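Local coordinates for protein UDP-glucose:anthocyanidin 3-O-glucosyltransferase (Clitoria ternatea, PDB 4REL) that is a plant glycosyltransferase of the GT-B fold, with two Rossmann-like domains that face each other across a cleft, at residues D66-G71 and I79-L84; F10-G15 and A115-S120; L84-G89 and T190-T195; H17-L22 and N46-T51. All blocks are in the same frame, centred on the assembly; numbering follows the deposited sequence. Where two conformers were deposited one is given.

Contact 1 (D66-G71 and I79-L84); sequences DGIPEG and IEKLDL. With KMP (3,5,7-trihydroxy-2-(4-hydroxyphenyl)-4H-chromen-4-one), chain B.
L84 lies over the peptide of G67: its CB is 3.7 Å from G67 O, and its CD1 goes on to meet I68 CG1 at 3.9 Å. The two backbones come together here, G67 CA standing 3.6 Å from L84 O. Glycine suits this place twice over, because a side chain at G67 would point into that carbonyl and because its phi is positive (82°). I68, next along the loop, brings an apolar chain against the helix. With CG1 opposite its own carbonyl carbon and the chain then extended, CD1 runs out to K81, where CG and CE, alternate carbons of an extended lysine chain, are each 4.0 Å from I68 CD1. Strand 59-64, at one edge of the parallel sheet of the N-terminal Rossmann-like domain, ends just before this loop, which turns back against helix 80-86. An Asx turn shapes it: D66 OD1 accepts from I68 N at 3.0 Å, the donor approaching from 47° out of the carboxylate plane. A water ties loop to helix, donating to D66 O at 2.8 Å and to K81 O at 2.7 Å. At the first turn of the helix, E80 is hydrogen-bonded to H72 and to the backbone N of A75. L82 points away from the loop, and its CD1 lies 3.5 Å from C18 of the bound KMP.

Contact 2 (F10-G15 and A115-S120); sequences FPFPFG and AFVTSS. With KMP (3,5,7-trihydroxy-2-(4-hydroxyphenyl)-4H-chromen-4-one), chain B.
F116 begins its contact with F12 at CB, which sits over one face of the F12 ring, 4.1 Å from the centroid and 21° off the normal. Both residues belong to loops at the C-terminal ends of neighbouring parallel strands, 6-10 and 110-114, where Rossmann-like domains commonly gather their binding residues. Beyond CB, chi2 of -5° brings CD1 round beside CA and leaves CD2 on the other side, facing F12; CD2 approaches F12 CE2 to 3.8 Å. The pair is thus a T-shaped stack, the edge of F116 directed at the face of F12. Further out, F116 CE2 reaches C9 of KMP at 3.8 Å, and CZ, at the tip, is 3.9 Å from C9 and from O13 of KMP, so one flat ring serves both a protein neighbour and the ligand through its edge. F14 covers the opposite face of F12, its CD2 lying over the ring centre, and H17 meets F12 edge-to-face. V117, the centre of an inverse gamma turn, turns a methyl toward the loop: its CG2 lies 3.6 Å from P11 O and also near F12 CA. F10, at the end of its strand, touches S120 CB with CD2 at 3.8 Å. S120 is buried, and its hydroxyl also has W131 NE1 as a partner; V117 O receives two bonds from this serine, one from the backbone N and one of 2.7 Å from OG.

Contact 3 (L84-G89 and T190-T195); sequences LFLSTG and TLFSRT. With KMP (3,5,7-trihydroxy-2-(4-hydroxyphenyl)-4H-chromen-4-one), chain B.
L86 reaches across to helix 191-197 with CD1, which lies 3.8 Å from F192 CA and, at the edge of the phenyl ring, 3.9 Å from F192 CD1. The same methyl meets T195 OG1 tip to tip, 3.9 Å away. L191 answers from the other helix: with CG opposite its backbone N (chi1 174°), it lays CD2 along the backbone after L86, 3.4 Å from S87 N and also close to L86 CB. Leucine suits both places, since a single methyl, L86 CD1 or L191 CD2, reaches more than one neighbour. The far end of the F192 ring belongs to the ligand pocket, its CZ approaching O12 of KMP edge-on at 3.4 Å.

Around this apolar shell, hydroxyls turn back onto their own helices. T195 OG1 donates to L191 O at 2.8 Å, and that oxygen also takes T195 N from the opposite face of its carbonyl plane. S87 OG and T88 OG1 bond back to L84 O and F85 O, where a type I turn runs from L86 to G89; glycine readily accepts the positive phi at its last position. Helix 191-197 starts with a capping box: S193 N donates to T190 OG1 at 3.0 Å and T190 N to S193 OG at 2.9 Å. D83 OD1 accepts from F192 N, and its charge would probably favour that helix end. The segments therefore meet through van der Waals contact with no hydrogen bond between them: apolar shape rather than bonding direction joins the two, and polar bonds within each shape its own turn or helix end.

Contact 4 (H17-L22 and N46-T51); sequences HLPPLL and NAFLFT. With KMP (3,5,7-trihydroxy-2-(4-hydroxyphenyl)-4H-chromen-4-one), chain B.
L49 is the most deeply engaged residue, setting its CG 3.8 Å from L18 CB and its CD2 against the backbone N of P19. One turn further along, L22, with CG anti to the backbone N (chi1 175°), carries its methyls to L49 and F50; it runs alongside L49 but points oppositely, their CD2 methyls 3.9 Å apart. These leucines lie between two helices of the N-terminal Rossmann-like domain, whose short axes, 18-22 and 46-50, approach to 10.6 Å and cross at -59°. Proline fits at P19 and P20 because a first helical turn need not donate from every backbone N.

The residues before and after L49 in sequence add aromatic rings. F48 CD2 touches L18 CD1 at 3.7 Å, and at the edge of the same ring F48 CE2 meets P19 CD at 4.1 Å. F50 brings CE1 to 3.8 Å from L22 CD1; L49 CB lies over the centre of one F50 face, which probably helps to set the ring's tilt.

The polar bond to the ligand is made by H17, just ahead of helix 18-31. Its NE2 and O27 of KMP are only 2.5 Å apart, a very short hydrogen bond in which either could be the donor. The chemistry divides accordingly: apolar contact without hydrogen bonds joins the helices, and the imidazole, held by D114 OD1 at ND1, presents NE2 to the ligand.

Overall arrangement
From the N terminus, the loop after strand 6-10 opens contact 2, which does not close until 115-120, about 100 residues later. Within that span, contact 4 closes first, joining helix 18-31 to helix 43-50, and contact 1 follows, folding the loop after strand 59-64 onto helix 80-86. Contact 3 also starts on helix 80-86, sharing L84 with contact 1, but ends on helix 191-197, so it crosses contact 2. Contact 2 touches each of the other three, whereas contact 4 stays about 7 Å from contacts 1 and 3 at the nearest atoms. Together they tie loops and helices of the N-terminal domain around one KMP molecule, which all four touch.

Contact 1 (D66-G71 and I79-L84)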
# COMPACT_ATOMS: atom_id res chain seq x y z
N ASP A 66 -8.01 6.47 -19.91
CA ASP A 66 -7.48 7.06 -18.68
C ASP A 66 -8.12 8.40 -18.33
O ASP A 66 -7.84 8.98 -17.28
CB ASP A 66 -5.95 7.18 -18.71
CG ASP A 66 -5.44 8.04 -19.86
OD1 ASP A 66 -6.24 8.72 -20.55
OD2 ASP A 66 -4.20 8.06 -20.08
N GLY A 67 -9.01 8.89 -19.20
CA GLY A 67 -9.72 10.13 -18.93
C GLY A 67 -8.93 11.37 -19.27
O GLY A 67 -9.37 12.49 -19.00
N ILE A 68 -7.76 11.17 -19.87
CA ILE A 68 -6.92 12.29 -20.27
C ILE A 68 -7.07 12.48 -21.78
O ILE A 68 -6.52 11.69 -22.55
CB ILE A 68 -5.43 12.01 -19.95
CG1 ILE A 68 -5.25 11.65 -18.47
CG2 ILE A 68 -4.55 13.22 -20.32
CD1 ILE A 68 -3.81 11.32 -18.11
N PRO A 69 -7.85 13.48 -22.21
CA PRO A 69 -8.05 13.66 -23.65
C PRO A 69 -6.73 13.99 -24.33
O PRO A 69 -5.88 14.64 -23.72
CB PRO A 69 -9.01 14.85 -23.75
CG PRO A 69 -9.68 14.93 -22.40
CD PRO A 69 -8.63 14.46 -21.41
N GLU A 70 -6.54 13.53 -25.56
CA GLU A 70 -5.29 13.82 -26.27
C GLU A 70 -5.09 15.32 -26.33
O GLU A 70 -6.02 16.07 -26.64
CB GLU A 70 -5.33 13.24 -27.68
CG GLU A 70 -4.02 13.38 -28.43
CD GLU A 70 -4.13 12.90 -29.86
OE1 GLU A 70 -5.27 12.68 -30.33
OE2 GLU A 70 -3.08 12.74 -30.52
N GLY A 71 -3.88 15.77 -26.01
CA GLY A 71 -3.57 17.19 -26.03
C GLY A 71 -3.52 17.77 -24.63
O GLY A 71 -2.85 18.78 -24.39
N ILE A 79 -3.01 14.20 -7.64
CA ILE A 79 -4.44 13.93 -7.60
C ILE A 79 -5.10 14.06 -8.97
O ILE A 79 -6.11 13.40 -9.25
CB ILE A 79 -5.16 14.82 -6.58
CG1 ILE A 79 -4.49 14.70 -5.21
CG2 ILE A 79 -6.62 14.42 -6.43
CD1 ILE A 79 -4.44 13.27 -4.70
N GLU A 80 -4.55 14.92 -9.83
CA GLU A 80 -5.21 15.21 -11.11
C GLU A 80 -5.52 13.97 -11.95
O GLU A 80 -6.66 13.79 -12.39
CB GLU A 80 -4.42 16.20 -11.96
CG GLU A 80 -5.11 16.44 -13.30
CD GLU A 80 -4.61 17.66 -14.04
OE1 GLU A 80 -3.80 18.42 -13.47
OE2 GLU A 80 -5.03 17.84 -15.20
N LYS A 81 -4.53 13.11 -12.17
CA LYS A 81 -4.78 11.93 -12.99
C LYS A 81 -5.78 10.98 -12.35
O LYS A 81 -6.52 10.28 -13.07
CB LYS A 81 -3.47 11.20 -13.33
CG LYS A 81 -2.63 11.93 -14.38
CD LYS A 81 -1.29 11.26 -14.57
CE LYS A 81 -0.57 11.82 -15.78
NZ LYS A 81 0.83 11.31 -15.87
N LEU A 82 -5.82 10.96 -11.02
CA LEU A 82 -6.81 10.16 -10.31
C LEU A 82 -8.22 10.68 -10.59
O LEU A 82 -9.12 9.91 -10.91
CB LEU A 82 -6.57 10.15 -8.79
CG LEU A 82 -5.17 9.97 -8.20
CD1 LEU A 82 -5.26 9.79 -6.69
CD2 LEU A 82 -4.43 8.83 -8.81
N ASP A 83 -8.40 11.99 -10.44
CA ASP A 83 -9.70 12.60 -10.76
C ASP A 83 -10.12 12.31 -12.20
O ASP A 83 -11.28 11.97 -12.46
CB ASP A 83 -9.63 14.12 -10.59
CG ASP A 83 -9.51 14.57 -9.14
OD1 ASP A 83 -9.88 13.81 -8.23
OD2 ASP A 83 -9.06 15.71 -8.91
N LEU A 84 -9.19 12.48 -13.14
CA LEU A 84 -9.51 12.32 -14.56
C LEU A 84 -9.95 10.90 -14.86
O LEU A 84 -10.93 10.69 -15.59
CB LEU A 84 -8.33 12.74 -15.45
CG LEU A 84 -8.06 14.25 -15.50
CD1 LEU A 84 -6.80 14.56 -16.30
CD2 LEU A 84 -9.26 14.99 -16.12
C1 KMP B . -6.26 8.03 1.85
C2 KMP B . -5.70 6.86 1.38
C3 KMP B . -4.99 6.87 0.09
C4 KMP B . -4.89 8.14 -0.67
C5 KMP B . -5.50 9.27 -0.12
C6 KMP B . -6.16 9.21 1.11
C9 KMP B . -4.36 5.65 -0.46
C10 KMP B . -3.67 5.76 -1.77
C11 KMP B . -3.64 7.09 -2.45
C14 KMP B . -2.96 7.29 -3.77
C15 KMP B . -2.56 6.22 -4.57
C16 KMP B . -1.93 6.44 -5.79
C17 KMP B . -1.69 7.74 -6.22
C18 KMP B . -2.10 8.81 -5.43
C19 KMP B . -2.73 8.58 -4.21
O12 KMP B . -4.24 8.19 -1.88
O13 KMP B . -4.43 4.56 0.17
O24 KMP B . -1.07 7.95 -7.41
O27 KMP B . -3.09 4.64 -2.28
O29 KMP B . -6.73 10.34 1.60
O30 KMP B . -5.79 5.70 2.09
O HOH W 1 -5.76 9.38 -15.50

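Contact 2 (F10-G15 and A115-S120)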
# COMPACT_ATOMS: atom_id res chain seq x y z
N PHE A 10 -11.05 -4.68 -11.94
CA PHE A 10 -10.75 -3.25 -12.13
C PHE A 10 -9.76 -2.75 -11.09
O PHE A 10 -10.17 -2.42 -9.98
CB PHE A 10 -12.02 -2.39 -12.04
CG PHE A 10 -13.06 -2.71 -13.09
CD1 PHE A 10 -12.97 -2.17 -14.37
CD2 PHE A 10 -14.14 -3.54 -12.79
CE1 PHE A 10 -13.93 -2.47 -15.34
CE2 PHE A 10 -15.11 -3.84 -13.74
CZ PHE A 10 -15.00 -3.30 -15.03
N PRO A 11 -8.47 -2.66 -11.45
CA PRO A 11 -7.55 -1.97 -10.53
C PRO A 11 -7.85 -0.49 -10.48
O PRO A 11 -8.45 0.06 -11.41
CB PRO A 11 -6.19 -2.16 -11.21
CG PRO A 11 -6.53 -2.28 -12.69
CD PRO A 11 -7.80 -3.10 -12.68
N PHE A 12 -7.44 0.15 -9.39
CA PHE A 12 -7.23 1.60 -9.38
C PHE A 12 -5.91 1.74 -10.15
O PHE A 12 -4.87 1.27 -9.69
CB PHE A 12 -7.12 2.09 -7.94
CG PHE A 12 -7.09 3.59 -7.79
CD1 PHE A 12 -8.11 4.39 -8.28
CD2 PHE A 12 -6.06 4.19 -7.09
CE1 PHE A 12 -8.08 5.78 -8.11
CE2 PHE A 12 -6.02 5.58 -6.91
CZ PHE A 12 -7.03 6.37 -7.41
N PRO A 13 -5.96 2.34 -11.35
CA PRO A 13 -4.89 2.13 -12.33
C PRO A 13 -3.67 3.04 -12.11
O PRO A 13 -3.19 3.72 -13.04
CB PRO A 13 -5.59 2.43 -13.66
CG PRO A 13 -6.59 3.50 -13.29
CD PRO A 13 -7.10 3.10 -11.91
N PHE A 14 -3.15 3.01 -10.88
CA PHE A 14 -2.05 3.88 -10.47
C PHE A 14 -1.05 3.17 -9.58
O PHE A 14 -1.43 2.63 -8.54
CB PHE A 14 -2.61 5.10 -9.76
CG PHE A 14 -3.54 5.90 -10.61
CD1 PHE A 14 -3.04 6.78 -11.55
CD2 PHE A 14 -4.92 5.72 -10.51
CE1 PHE A 14 -3.90 7.50 -12.38
CE2 PHE A 14 -5.79 6.43 -11.34
CZ PHE A 14 -5.27 7.32 -12.27
N GLY A 15 0.21 3.18 -10.01
CA GLY A 15 1.34 2.71 -9.22
C GLY A 15 1.12 1.62 -8.19
O GLY A 15 0.98 0.45 -8.53
N ALA A 115 -11.21 -0.94 -4.14
CA ALA A 115 -12.31 -0.22 -3.49
C ALA A 115 -12.48 1.22 -3.98
O ALA A 115 -13.57 1.77 -3.92
CB ALA A 115 -12.13 -0.23 -1.96
N PHE A 116 -11.39 1.85 -4.43
CA PHE A 116 -11.47 3.24 -4.87
C PHE A 116 -12.25 3.39 -6.18
O PHE A 116 -12.72 4.49 -6.50
CB PHE A 116 -10.09 3.88 -5.05
CG PHE A 116 -9.36 4.15 -3.76
CD1 PHE A 116 -9.97 3.94 -2.53
CD2 PHE A 116 -8.04 4.61 -3.78
CE1 PHE A 116 -9.29 4.18 -1.33
CE2 PHE A 116 -7.35 4.86 -2.59
CZ PHE A 116 -7.98 4.64 -1.37
N VAL A 117 -12.35 2.32 -6.96
CA VAL A 117 -13.09 2.39 -8.22
C VAL A 117 -14.56 2.12 -7.91
O VAL A 117 -15.13 1.09 -8.26
CB VAL A 117 -12.55 1.40 -9.28
CG1 VAL A 117 -13.22 1.66 -10.64
CG2 VAL A 117 -11.04 1.58 -9.41
N THR A 118 -15.19 3.08 -7.24
CA THR A 118 -16.54 2.85 -6.74
C THR A 118 -17.57 2.75 -7.87
O THR A 118 -18.62 2.14 -7.68
CB THR A 118 -16.97 3.94 -5.76
OG1 THR A 118 -16.96 5.21 -6.43
CG2 THR A 118 -15.99 3.99 -4.56
N SER A 119 -17.27 3.32 -9.03
CA SER A 119 -18.17 3.18 -10.18
C SER A 119 -18.34 1.72 -10.60
O SER A 119 -19.34 1.37 -11.24
CB SER A 119 -17.68 4.01 -11.37
OG SER A 119 -17.85 5.39 -11.13
N SER A 120 -17.39 0.87 -10.25
CA SER A 120 -17.50 -0.54 -10.62
C SER A 120 -18.60 -1.26 -9.84
O SER A 120 -19.08 -2.31 -10.27
CB SER A 120 -16.16 -1.28 -10.52
OG SER A 120 -15.73 -1.38 -9.18
C1 KMP B . -6.26 8.03 1.85
C2 KMP B . -5.70 6.86 1.38
C3 KMP B . -4.99 6.87 0.09
C4 KMP B . -4.89 8.14 -0.67
C5 KMP B . -5.50 9.27 -0.12
C6 KMP B . -6.16 9.21 1.11
C9 KMP B . -4.36 5.65 -0.46
C10 KMP B . -3.67 5.76 -1.77
C11 KMP B . -3.64 7.09 -2.45
C14 KMP B . -2.96 7.29 -3.77
C15 KMP B . -2.56 6.22 -4.57
C16 KMP B . -1.93 6.44 -5.79
C17 KMP B . -1.69 7.74 -6.22
C18 KMP B . -2.10 8.81 -5.43
C19 KMP B . -2.73 8.58 -4.21
O12 KMP B . -4.24 8.19 -1.88
O13 KMP B . -4.43 4.56 0.17
O24 KMP B . -1.07 7.95 -7.41
O27 KMP B . -3.09 4.64 -2.28
O29 KMP B . -6.73 10.34 1.60
O30 KMP B . -5.79 5.70 2.09

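Contact 3 (L84-G89 and T190-T195)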
# COMPACT_ATOMS: atom_id res chain seq x y z
N LEU A 84 -9.19 12.48 -13.14
CA LEU A 84 -9.51 12.32 -14.56
C LEU A 84 -9.95 10.90 -14.86
O LEU A 84 -10.93 10.69 -15.59
CB LEU A 84 -8.33 12.74 -15.45
CG LEU A 84 -8.06 14.25 -15.50
CD1 LEU A 84 -6.80 14.56 -16.30
CD2 LEU A 84 -9.26 14.99 -16.12
N PHE A 85 -9.26 9.91 -14.29
CA PHE A 85 -9.72 8.53 -14.47
C PHE A 85 -11.08 8.31 -13.81
O PHE A 85 -11.97 7.71 -14.41
CB PHE A 85 -8.73 7.51 -13.90
CG PHE A 85 -9.26 6.10 -13.95
CD1 PHE A 85 -9.34 5.43 -15.16
CD2 PHE A 85 -9.71 5.48 -12.80
CE1 PHE A 85 -9.85 4.14 -15.22
CE2 PHE A 85 -10.23 4.19 -12.85
CZ PHE A 85 -10.29 3.52 -14.06
N LEU A 86 -11.25 8.76 -12.57
CA LEU A 86 -12.51 8.51 -11.89
C LEU A 86 -13.66 9.20 -12.63
O LEU A 86 -14.79 8.70 -12.64
CB LEU A 86 -12.45 8.95 -10.42
CG LEU A 86 -11.52 8.15 -9.51
CD1 LEU A 86 -11.31 8.87 -8.17
CD2 LEU A 86 -12.05 6.74 -9.27
N SER A 87 -13.37 10.33 -13.28
CA SER A 87 -14.42 11.07 -13.99
C SER A 87 -14.97 10.34 -15.21
O SER A 87 -16.01 10.72 -15.74
CB SER A 87 -13.93 12.47 -14.40
OG SER A 87 -13.10 12.40 -15.56
N THR A 88 -14.29 9.28 -15.65
CA THR A 88 -14.76 8.54 -16.82
C THR A 88 -15.98 7.69 -16.52
O THR A 88 -16.64 7.21 -17.45
CB THR A 88 -13.68 7.63 -17.44
OG1 THR A 88 -13.27 6.66 -16.47
CG2 THR A 88 -12.47 8.43 -17.87
N GLY A 89 -16.26 7.47 -15.24
CA GLY A 89 -17.52 6.88 -14.81
C GLY A 89 -17.71 5.42 -15.19
O GLY A 89 -16.81 4.78 -15.74
N THR A 190 -12.03 17.12 -3.87
CA THR A 190 -11.74 16.68 -5.23
C THR A 190 -12.63 15.49 -5.53
O THR A 190 -13.22 14.91 -4.62
CB THR A 190 -10.27 16.28 -5.38
OG1 THR A 190 -9.98 15.19 -4.49
CG2 THR A 190 -9.34 17.47 -5.07
N LEU A 191 -12.74 15.12 -6.81
CA LEU A 191 -13.53 13.95 -7.14
C LEU A 191 -12.95 12.74 -6.41
O LEU A 191 -13.70 11.87 -5.95
CB LEU A 191 -13.54 13.70 -8.66
CG LEU A 191 -14.22 12.41 -9.11
CD1 LEU A 191 -15.66 12.35 -8.64
CD2 LEU A 191 -14.15 12.29 -10.63
N PHE A 192 -11.63 12.71 -6.26
CA PHE A 192 -10.97 11.63 -5.54
C PHE A 192 -11.37 11.63 -4.07
O PHE A 192 -11.71 10.58 -3.52
CB PHE A 192 -9.45 11.74 -5.70
CG PHE A 192 -8.68 10.72 -4.92
CD1 PHE A 192 -8.76 9.37 -5.23
CD2 PHE A 192 -7.85 11.11 -3.88
CE1 PHE A 192 -8.04 8.43 -4.51
CE2 PHE A 192 -7.12 10.18 -3.16
CZ PHE A 192 -7.21 8.83 -3.48
N SER A 193 -11.33 12.79 -3.42
CA SER A 193 -11.70 12.82 -2.00
C SER A 193 -13.16 12.45 -1.79
O SER A 193 -13.49 11.77 -0.82
CB SER A 193 -11.37 14.17 -1.34
OG SER A 193 -12.27 15.18 -1.74
N ARG A 194 -14.03 12.90 -2.69
CA ARG A 194 -15.45 12.59 -2.59
C ARG A 194 -15.71 11.09 -2.76
O ARG A 194 -16.58 10.52 -2.10
CB ARG A 194 -16.25 13.37 -3.64
CG ARG A 194 -16.20 14.87 -3.44
CD ARG A 194 -17.07 15.61 -4.45
NE ARG A 194 -17.08 17.05 -4.22
CZ ARG A 194 -16.31 17.92 -4.87
NH1 ARG A 194 -15.46 17.49 -5.80
NH2 ARG A 194 -16.38 19.21 -4.59
N THR A 195 -14.94 10.48 -3.65
CA THR A 195 -15.01 9.04 -3.87
C THR A 195 -14.60 8.27 -2.60
O THR A 195 -15.30 7.36 -2.16
CB THR A 195 -14.14 8.64 -5.07
OG1 THR A 195 -14.63 9.28 -6.26
CG2 THR A 195 -14.15 7.15 -5.27
C1 KMP B . -6.26 8.03 1.85
C2 KMP B . -5.70 6.86 1.38
C3 KMP B . -4.99 6.87 0.09
C4 KMP B . -4.89 8.14 -0.67
C5 KMP B . -5.50 9.27 -0.12
C6 KMP B . -6.16 9.21 1.11
C9 KMP B . -4.36 5.65 -0.46
C10 KMP B . -3.67 5.76 -1.77
C11 KMP B . -3.64 7.09 -2.45
C14 KMP B . -2.96 7.29 -3.77
C15 KMP B . -2.56 6.22 -4.57
C16 KMP B . -1.93 6.44 -5.79
C17 KMP B . -1.69 7.74 -6.22
C18 KMP B . -2.10 8.81 -5.43
C19 KMP B . -2.73 8.58 -4.21
O12 KMP B . -4.24 8.19 -1.88
O13 KMP B . -4.43 4.56 0.17
O24 KMP B . -1.07 7.95 -7.41
O27 KMP B . -3.09 4.64 -2.28
O29 KMP B . -6.73 10.34 1.60
O30 KMP B . -5.79 5.70 2.09

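Contact 4 (H17-L22 and N46-T51)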
# COMPACT_ATOMS: atom_id res chain seq x y z
N HIS A 17 -1.21 0.59 -6.35
CA HIS A 17 -2.41 -0.25 -6.33
C HIS A 17 -2.36 -1.41 -7.31
O HIS A 17 -3.17 -2.33 -7.22
CB HIS A 17 -3.65 0.59 -6.61
CG HIS A 17 -3.98 1.54 -5.51
ND1 HIS A 17 -5.08 1.38 -4.70
CD2 HIS A 17 -3.33 2.64 -5.06
CE1 HIS A 17 -5.12 2.36 -3.81
NE2 HIS A 17 -4.06 3.13 -4.00
N LEU A 18 -1.41 -1.38 -8.24
CA LEU A 18 -1.39 -2.34 -9.34
C LEU A 18 -0.79 -3.72 -8.99
O LEU A 18 -1.45 -4.75 -9.17
CB LEU A 18 -0.76 -1.73 -10.59
CG LEU A 18 -1.65 -0.64 -11.21
CD1 LEU A 18 -0.86 0.31 -12.09
CD2 LEU A 18 -2.79 -1.31 -11.99
N PRO A 19 0.45 -3.76 -8.47
CA PRO A 19 0.96 -5.10 -8.15
C PRO A 19 0.12 -5.92 -7.14
O PRO A 19 -0.04 -7.12 -7.37
CB PRO A 19 2.38 -4.83 -7.62
CG PRO A 19 2.77 -3.53 -8.26
CD PRO A 19 1.49 -2.72 -8.30
N PRO A 20 -0.40 -5.31 -6.05
CA PRO A 20 -1.15 -6.16 -5.12
C PRO A 20 -2.39 -6.81 -5.74
O PRO A 20 -2.73 -7.94 -5.38
CB PRO A 20 -1.58 -5.19 -4.00
CG PRO A 20 -0.62 -4.05 -4.09
CD PRO A 20 -0.24 -3.93 -5.53
N LEU A 21 -3.06 -6.12 -6.66
CA LEU A 21 -4.26 -6.71 -7.25
C LEU A 21 -3.87 -7.78 -8.28
O LEU A 21 -4.53 -8.81 -8.37
CB LEU A 21 -5.17 -5.64 -7.86
CG LEU A 21 -6.52 -6.16 -8.35
CD1 LEU A 21 -7.24 -6.95 -7.26
CD2 LEU A 21 -7.37 -4.98 -8.80
N LEU A 22 -2.82 -7.53 -9.06
CA LEU A 22 -2.36 -8.57 -9.98
C LEU A 22 -1.92 -9.79 -9.20
O LEU A 22 -2.17 -10.93 -9.61
CB LEU A 22 -1.20 -8.08 -10.86
CG LEU A 22 -0.60 -9.15 -11.77
CD1 LEU A 22 -1.65 -9.68 -12.70
CD2 LEU A 22 0.56 -8.54 -12.56
N ASN A 46 -1.58 -0.77 -17.78
CA ASN A 46 -1.26 -2.06 -18.40
C ASN A 46 0.22 -2.11 -18.78
O ASN A 46 0.87 -3.13 -18.61
CB ASN A 46 -2.16 -2.35 -19.60
CG ASN A 46 -3.60 -2.68 -19.19
OD1 ASN A 46 -3.87 -2.99 -18.04
ND2 ASN A 46 -4.51 -2.63 -20.16
N ALA A 47 0.76 -0.99 -19.27
CA ALA A 47 2.19 -0.94 -19.58
C ALA A 47 3.01 -1.19 -18.31
O ALA A 47 3.99 -1.95 -18.33
CB ALA A 47 2.55 0.41 -20.17
N PHE A 48 2.59 -0.57 -17.22
CA PHE A 48 3.26 -0.69 -15.94
C PHE A 48 3.34 -2.13 -15.45
O PHE A 48 4.39 -2.57 -14.99
CB PHE A 48 2.57 0.19 -14.89
CG PHE A 48 3.25 0.19 -13.55
CD1 PHE A 48 4.37 0.97 -13.33
CD2 PHE A 48 2.74 -0.57 -12.51
CE1 PHE A 48 4.99 0.99 -12.09
CE2 PHE A 48 3.36 -0.56 -11.27
CZ PHE A 48 4.48 0.22 -11.06
N LEU A 49 2.24 -2.87 -15.56
CA LEU A 49 2.19 -4.25 -15.05
C LEU A 49 2.68 -5.31 -16.01
O LEU A 49 3.32 -6.26 -15.60
CB LEU A 49 0.76 -4.63 -14.63
CG LEU A 49 0.27 -4.19 -13.26
CD1 LEU A 49 -1.17 -4.67 -13.07
CD2 LEU A 49 1.17 -4.71 -12.13
N PHE A 50 2.35 -5.17 -17.29
CA PHE A 50 2.45 -6.32 -18.19
C PHE A 50 3.55 -6.26 -19.25
O PHE A 50 3.66 -7.16 -20.08
CB PHE A 50 1.10 -6.58 -18.84
CG PHE A 50 -0.01 -6.82 -17.85
CD1 PHE A 50 -0.03 -7.98 -17.09
CD2 PHE A 50 -1.02 -5.88 -17.66
CE1 PHE A 50 -1.04 -8.21 -16.17
CE2 PHE A 50 -2.03 -6.10 -16.74
CZ PHE A 50 -2.04 -7.27 -16.00
N THR A 51 4.37 -5.22 -19.24
CA THR A 51 5.41 -5.10 -20.25
C THR A 51 6.41 -6.26 -20.21
O THR A 51 6.60 -6.95 -21.22
CB THR A 51 6.16 -3.75 -20.14
OG1 THR A 51 5.26 -2.69 -20.51
CG2 THR A 51 7.37 -3.72 -21.06
C1 KMP B . -6.26 8.03 1.85
C2 KMP B . -5.70 6.86 1.38
C3 KMP B . -4.99 6.87 0.09
C4 KMP B . -4.89 8.14 -0.67
C5 KMP B . -5.50 9.27 -0.12
C6 KMP B . -6.16 9.21 1.11
C9 KMP B . -4.36 5.65 -0.46
C10 KMP B . -3.67 5.76 -1.77
C11 KMP B . -3.64 7.09 -2.45
C14 KMP B . -2.96 7.29 -3.77
C15 KMP B . -2.56 6.22 -4.57
C16 KMP B . -1.93 6.44 -5.79
C17 KMP B . -1.69 7.74 -6.22
C18 KMP B . -2.10 8.81 -5.43
C19 KMP B . -2.73 8.58 -4.21
O12 KMP B . -4.24 8.19 -1.88
O13 KMP B . -4.43 4.56 0.17
O24 KMP B . -1.07 7.95 -7.41
O27 KMP B . -3.09 4.64 -2.28
O29 KMP B . -6.73 10.34 1.60
O30 KMP B . -5.79 5.70 2.09